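Local atomic coordinates of mannose-6-phosphate isomerase (Bacillus subtilis, PDB entry 1QWR), a protein that probably catalyses the reversible isomerisation of D-mannose 6-phosphate to D-fructose 6-phosphate, using one zinc ion per subunit. Residues W42-H47 with D81-L86; L115-C120 with V184-Q189. All blocks are in the same frame, centred on the assembly; numbering follows the deposited sequence.

Contact 1: residues W42-H47 with D81-L86; sequences WAISAH and DRFPLL
The hydroxyl of S45, the residue whose CB rests on the CD1 methyl of L86, is gripped twice on its own side of the contact. Its OG accepts from the backbone two residues on, H47 N lying 3.1 Å from S45 OG with a bond angle of 154°, which makes an ST turn, and it is also hydrogen-bonded to the carbonyl of G50. With S45 replaced by an alanine, H47 N and the G50 carbonyl would probably lose their common partner and the ST turn would be less firmly set. The methyl arrives because L86 has CG anti to its backbone N (chi1 165°), turning the branch in so that CD1 presses on S45 CB at 3.4 Å, tight for two carbons.

Just beyond, the backbones are joined through a water. A46 N donates to it at 2.7 Å, and the same water donates to L85 O at 2.8 Å. Directly across, I44 O takes a CA-H...O contact from L86 CA at 3.5 Å.

F83 supplies the second apolar patch. Its CB lies against the A46 methyl, F83 CB to A46 CB being 3.5 Å, and CG anti to N (chi1 177°) carries the ring on toward I44. The ring passes both residues obliquely, and its far atom CZ meets I44 CG2 at 4.2 Å.

Strands 38-44 and 85-92 are antiparallel neighbours here, and A43 and I44 both face T87 in a classic beta bulge. I44 and F83 are packed against L64 of helix 64-70 and against I272 and I298, from strands 271-276 and 296-299, while A46 touches I65 of the same helix.

Contact 2: residues L115-C120 with V184-Q189; sequences LGKTEC and VLETQQ. With ZN (zinc ion), chain E.
E119 carries its CG between the backbone N and the carbonyl carbon (chi1 59°), whereas E186 on the facing strand has CG anti to N (chi1 -172°); these torsions bring two carboxylates close together, the side chains crossing at a slant, their planes 32° apart. E119 OE1 and E186 OE2 lie 3.5 Å apart, two acceptors with no bond between them. E119 OE2 binds zinc at 2.5 Å, completing with H101 and H176 the protein ligands of the metal, while K117 NZ forms a salt bridge to E119 OE1 at 3.2 Å, its hydrogen bond weak. E186 OE2 is hydrogen-bonded to W121 NE1, and a water donates to E186 OE1 at 2.7 Å.

The backbone sets the register: E119 stands opposite Q188 in an antiparallel non-hydrogen-bonded pair, and C120 and T187 form the hydrogen-bonded pair next to it, C120 N to T187 O at 2.9 Å and T187 N to C120 O at 3.1 Å. On the face turned from the zinc, C120 SG packs on T187 CB at 3.8 Å.

In this cupin-type fold of type 1 phosphomannose isomerases, strand 182-189 runs between strands 119-126 and 85-92, and strand 167-170 flanks 119-126 beyond, F167 and Y169 touching C120.

In the fold
Contacts 1 and 2 are successive steps across one antiparallel run of strands, 38-44, 85-92, 182-189 and 119-126, and their centres lie 10 Å apart. The joint is the middle pair of strands, where L86 N of contact 1 probably hydrogen-bonds to Q188 O of contact 2 at 2.8 Å, and L85 CD2 packs on that carbonyl, 3.4 Å from Q188 O. Contact 2 holds the metal ligand E119 itself. Contact 1 lies further along the same run of strands: the side chain of L86 is about 8 Å from that of E119 and about 10 Å from the zinc ion, so it belongs to the buried framework beside the metal site and contributes no zinc ligand.

Contact 1: residues W42-H47 with D81-L86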
loop_
_atom_site.group_PDB
_atom_site.type_symbol
_atom_site.label_atom_id
_atom_site.label_comp_id
_atom_site.label_asym_id
_atom_site.label_seq_id
_atom_site.Cartn_x
_atom_site.Cartn_y
_atom_site.Cartn_z
ATOM N N TRP A 42 0.872 -7.406 -4.969
ATOM C CA TRP A 42 1.695 -6.247 -5.310
ATOM C C TRP A 42 0.988 -5.771 -6.589
ATOM O O TRP A 42 1.190 -6.305 -7.690
ATOM C CB TRP A 42 3.144 -6.704 -5.551
ATOM C CG TRP A 42 3.815 -7.108 -4.243
ATOM C CD1 TRP A 42 3.201 -7.536 -3.096
ATOM C CD2 TRP A 42 5.227 -7.114 -3.966
ATOM N NE1 TRP A 42 4.146 -7.804 -2.118
ATOM C CE2 TRP A 42 5.394 -7.551 -2.632
ATOM C CE3 TRP A 42 6.361 -6.791 -4.720
ATOM C CZ2 TRP A 42 6.656 -7.669 -2.034
ATOM C CZ3 TRP A 42 7.618 -6.907 -4.127
ATOM C CH2 TRP A 42 7.749 -7.343 -2.798
ATOM N N ALA A 43 0.130 -4.769 -6.393
ATOM C CA ALA A 43 -0.781 -4.222 -7.409
ATOM C C ALA A 43 -0.213 -3.187 -8.375
ATOM O O ALA A 43 -0.436 -3.263 -9.581
ATOM C CB ALA A 43 -2.018 -3.662 -6.672
ATOM N N ILE A 44 0.464 -2.188 -7.845
ATOM C CA ILE A 44 1.160 -1.233 -8.716
ATOM C C ILE A 44 2.570 -1.337 -8.127
ATOM O O ILE A 44 2.856 -0.839 -7.042
ATOM C CB ILE A 44 0.621 0.198 -8.608
ATOM C CG1 ILE A 44 -0.834 0.254 -9.136
ATOM C CG2 ILE A 44 1.484 1.139 -9.477
ATOM C CD1 ILE A 44 -1.930 0.235 -8.029
ATOM N N SER A 45 3.452 -2.028 -8.833
ATOM C CA SER A 45 4.784 -2.254 -8.302
ATOM C C SER A 45 5.903 -2.133 -9.306
ATOM O O SER A 45 5.766 -2.578 -10.443
ATOM C CB SER A 45 4.842 -3.673 -7.703
ATOM O OG SER A 45 6.183 -4.145 -7.494
ATOM N N ALA A 46 7.000 -1.517 -8.874
ATOM C CA ALA A 46 8.208 -1.448 -9.680
ATOM C C ALA A 46 9.327 -2.016 -8.795
ATOM O O ALA A 46 10.524 -1.800 -9.042
ATOM C CB ALA A 46 8.540 -0.019 -10.087
ATOM N N HIS A 47 8.954 -2.751 -7.755
ATOM C CA HIS A 47 10.000 -3.302 -6.897
ATOM C C HIS A 47 10.638 -4.489 -7.618
ATOM O O HIS A 47 9.938 -5.319 -8.187
ATOM C CB HIS A 47 9.439 -3.744 -5.536
ATOM C CG HIS A 47 10.507 -3.944 -4.503
ATOM N ND1 HIS A 47 11.295 -5.078 -4.453
ATOM C CD2 HIS A 47 10.995 -3.103 -3.562
ATOM C CE1 HIS A 47 12.225 -4.922 -3.528
ATOM N NE2 HIS A 47 12.068 -3.732 -2.973
ATOM N N ASP A 81 15.716 7.770 -9.119
ATOM C CA ASP A 81 16.323 6.600 -9.744
ATOM C C ASP A 81 15.291 5.498 -9.970
ATOM O O ASP A 81 15.442 4.677 -10.867
ATOM C CB ASP A 81 17.440 5.999 -8.866
ATOM C CG ASP A 81 18.575 6.964 -8.593
ATOM O OD1 ASP A 81 18.959 7.721 -9.506
ATOM O OD2 ASP A 81 19.105 6.941 -7.458
ATOM N N ARG A 82 14.243 5.473 -9.153
ATOM C CA ARG A 82 13.237 4.428 -9.301
ATOM C C ARG A 82 11.830 4.974 -9.117
ATOM O O ARG A 82 11.642 6.016 -8.492
ATOM C CB ARG A 82 13.470 3.334 -8.259
ATOM C CG ARG A 82 14.907 2.790 -8.204
ATOM C CD ARG A 82 15.097 1.943 -6.974
ATOM N NE ARG A 82 16.513 1.814 -6.646
ATOM C CZ ARG A 82 17.386 1.146 -7.391
ATOM N NH1 ARG A 82 16.979 0.540 -8.507
ATOM N NH2 ARG A 82 18.663 1.092 -7.021
ATOM N N PHE A 83 10.852 4.263 -9.673
ATOM C CA PHE A 83 9.430 4.638 -9.526
ATOM C C PHE A 83 9.356 4.717 -7.986
ATOM O O PHE A 83 9.794 3.811 -7.287
ATOM C CB PHE A 83 8.559 3.516 -10.074
ATOM C CG PHE A 83 7.082 3.761 -9.916
ATOM C CD1 PHE A 83 6.392 4.576 -10.831
ATOM C CD2 PHE A 83 6.378 3.170 -8.865
ATOM C CE1 PHE A 83 5.011 4.786 -10.698
ATOM C CE2 PHE A 83 5.003 3.373 -8.721
ATOM C CZ PHE A 83 4.318 4.183 -9.645
ATOM N N PRO A 84 8.755 5.788 -7.442
ATOM C CA PRO A 84 8.703 5.970 -5.994
ATOM C C PRO A 84 7.807 5.218 -5.044
ATOM O O PRO A 84 8.114 5.146 -3.840
ATOM C CB PRO A 84 8.493 7.483 -5.872
ATOM C CG PRO A 84 7.550 7.765 -6.987
ATOM C CD PRO A 84 8.139 6.925 -8.153
ATOM N N LEU A 85 6.715 4.677 -5.554
ATOM C CA LEU A 85 5.765 4.022 -4.688
ATOM C C LEU A 85 5.519 2.547 -4.960
ATOM O O LEU A 85 6.000 1.987 -5.946
ATOM C CB LEU A 85 4.438 4.803 -4.770
ATOM C CG LEU A 85 4.493 6.300 -4.386
ATOM C CD1 LEU A 85 3.140 6.961 -4.665
ATOM C CD2 LEU A 85 4.846 6.452 -2.909
ATOM N N LEU A 86 4.730 1.941 -4.074
ATOM C CA LEU A 86 4.352 0.549 -4.183
ATOM C C LEU A 86 2.975 0.425 -3.554
ATOM O O LEU A 86 2.764 0.880 -2.432
ATOM C CB LEU A 86 5.370 -0.329 -3.463
ATOM C CG LEU A 86 5.005 -1.783 -3.145
ATOM C CD1 LEU A 86 4.747 -2.558 -4.442
ATOM C CD2 LEU A 86 6.190 -2.401 -2.362
HETATM O O HOH W 1 7.137 -0.496 -6.386
#

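Contact 2: residues L115-C120 with V184-Q189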
loop_
_atom_site.group_PDB
_atom_site.type_symbol
_atom_site.label_atom_id
_atom_site.label_comp_id
_atom_site.label_asym_id
_atom_site.label_seq_id
_atom_site.Cartn_x
_atom_site.Cartn_y
_atom_site.Cartn_z
ATOM N N LEU A 115 15.064 2.067 -0.579
ATOM C CA LEU A 115 14.373 3.244 -0.049
ATOM C C LEU A 115 13.813 2.906 1.321
ATOM O O LEU A 115 13.705 1.728 1.687
ATOM C CB LEU A 115 13.202 3.634 -0.961
ATOM C CG LEU A 115 13.474 4.170 -2.365
ATOM C CD1 LEU A 115 12.141 4.508 -3.055
ATOM C CD2 LEU A 115 14.348 5.405 -2.279
ATOM N N GLY A 116 13.453 3.933 2.084
ATOM C CA GLY A 116 12.834 3.689 3.385
ATOM C C GLY A 116 11.400 3.258 3.097
ATOM O O GLY A 116 11.012 3.172 1.925
ATOM N N LYS A 117 10.596 2.999 4.120
ATOM C CA LYS A 117 9.221 2.562 3.857
ATOM C C LYS A 117 8.136 3.239 4.715
ATOM O O LYS A 117 7.530 2.622 5.593
ATOM C CB LYS A 117 9.115 1.026 3.978
ATOM C CG LYS A 117 7.945 0.308 3.261
ATOM C CD LYS A 117 8.330 -1.215 3.200
ATOM C CE LYS A 117 7.332 -2.150 2.599
ATOM N NZ LYS A 117 6.167 -2.352 3.469
ATOM N N THR A 118 7.931 4.525 4.477
ATOM C CA THR A 118 6.824 5.226 5.116
ATOM C C THR A 118 5.641 4.649 4.316
ATOM O O THR A 118 5.782 4.371 3.121
ATOM C CB THR A 118 6.957 6.731 4.900
ATOM O OG1 THR A 118 7.920 7.228 5.838
ATOM C CG2 THR A 118 5.610 7.458 5.114
ATOM N N GLU A 119 4.494 4.441 4.962
ATOM C CA GLU A 119 3.353 3.843 4.279
ATOM C C GLU A 119 2.044 4.258 4.938
ATOM O O GLU A 119 2.032 4.998 5.915
ATOM C CB GLU A 119 3.475 2.319 4.328
ATOM C CG GLU A 119 3.522 1.821 5.778
ATOM C CD GLU A 119 3.687 0.327 5.902
ATOM O OE1 GLU A 119 4.176 -0.299 4.951
ATOM O OE2 GLU A 119 3.326 -0.219 6.969
ATOM N N CYS A 120 0.937 3.799 4.373
ATOM C CA CYS A 120 -0.360 4.110 4.948
ATOM C C CYS A 120 -1.346 2.994 4.602
ATOM O O CYS A 120 -1.150 2.216 3.640
ATOM C CB CYS A 120 -0.845 5.483 4.464
ATOM S SG CYS A 120 -1.231 5.513 2.689
ATOM N N VAL A 184 -6.797 -4.826 3.409
ATOM C CA VAL A 184 -6.213 -3.489 3.295
ATOM C C VAL A 184 -5.606 -3.070 1.959
ATOM O O VAL A 184 -5.009 -3.897 1.271
ATOM C CB VAL A 184 -5.078 -3.361 4.363
ATOM C CG1 VAL A 184 -4.472 -1.944 4.383
ATOM C CG2 VAL A 184 -5.612 -3.726 5.718
ATOM N N LEU A 185 -5.757 -1.790 1.614
ATOM C CA LEU A 185 -5.098 -1.227 0.428
ATOM C C LEU A 185 -3.954 -0.414 1.079
ATOM O O LEU A 185 -4.182 0.620 1.731
ATOM C CB LEU A 185 -6.036 -0.323 -0.381
ATOM C CG LEU A 185 -5.550 0.220 -1.749
ATOM C CD1 LEU A 185 -4.344 1.124 -1.565
ATOM C CD2 LEU A 185 -5.203 -0.925 -2.668
ATOM N N GLU A 186 -2.722 -0.899 0.893
ATOM C CA GLU A 186 -1.532 -0.302 1.467
ATOM C C GLU A 186 -0.720 0.462 0.425
ATOM O O GLU A 186 -0.295 -0.108 -0.580
ATOM C CB GLU A 186 -0.668 -1.410 2.067
ATOM C CG GLU A 186 0.533 -0.954 2.888
ATOM C CD GLU A 186 1.312 -2.145 3.392
ATOM O OE1 GLU A 186 1.818 -2.908 2.547
ATOM O OE2 GLU A 186 1.399 -2.338 4.631
ATOM N N THR A 187 -0.519 1.751 0.657
ATOM C CA THR A 187 0.267 2.549 -0.282
ATOM C C THR A 187 1.571 2.841 0.455
ATOM O O THR A 187 1.547 3.298 1.582
ATOM C CB THR A 187 -0.489 3.839 -0.680
ATOM O OG1 THR A 187 -1.735 3.479 -1.313
ATOM C CG2 THR A 187 0.336 4.663 -1.694
ATOM N N GLN A 188 2.706 2.537 -0.168
ATOM C CA GLN A 188 3.986 2.722 0.518
ATOM C C GLN A 188 5.097 3.169 -0.442
ATOM O O GLN A 188 4.885 3.247 -1.653
ATOM C CB GLN A 188 4.357 1.386 1.176
ATOM C CG GLN A 188 4.686 0.260 0.172
ATOM C CD GLN A 188 4.041 -1.083 0.553
ATOM O OE1 GLN A 188 2.847 -1.323 0.296
ATOM N NE2 GLN A 188 4.819 -1.948 1.174
ATOM N N GLN A 189 6.270 3.510 0.092
ATOM C CA GLN A 189 7.377 3.857 -0.786
ATOM C C GLN A 189 7.766 2.521 -1.406
ATOM O O GLN A 189 7.479 1.468 -0.835
ATOM C CB GLN A 189 8.586 4.366 -0.008
ATOM C CG GLN A 189 8.346 5.672 0.704
ATOM C CD GLN A 189 9.604 6.147 1.374
ATOM O OE1 GLN A 189 10.514 6.685 0.725
ATOM N NE2 GLN A 189 9.687 5.930 2.668
HETATM ZN ZN ZN E . 4.212 -2.525 7.381
HETATM O O HOH W 2 3.828 -4.600 2.986
HETATM O O HOH W 3 4.622 -2.813 4.833
#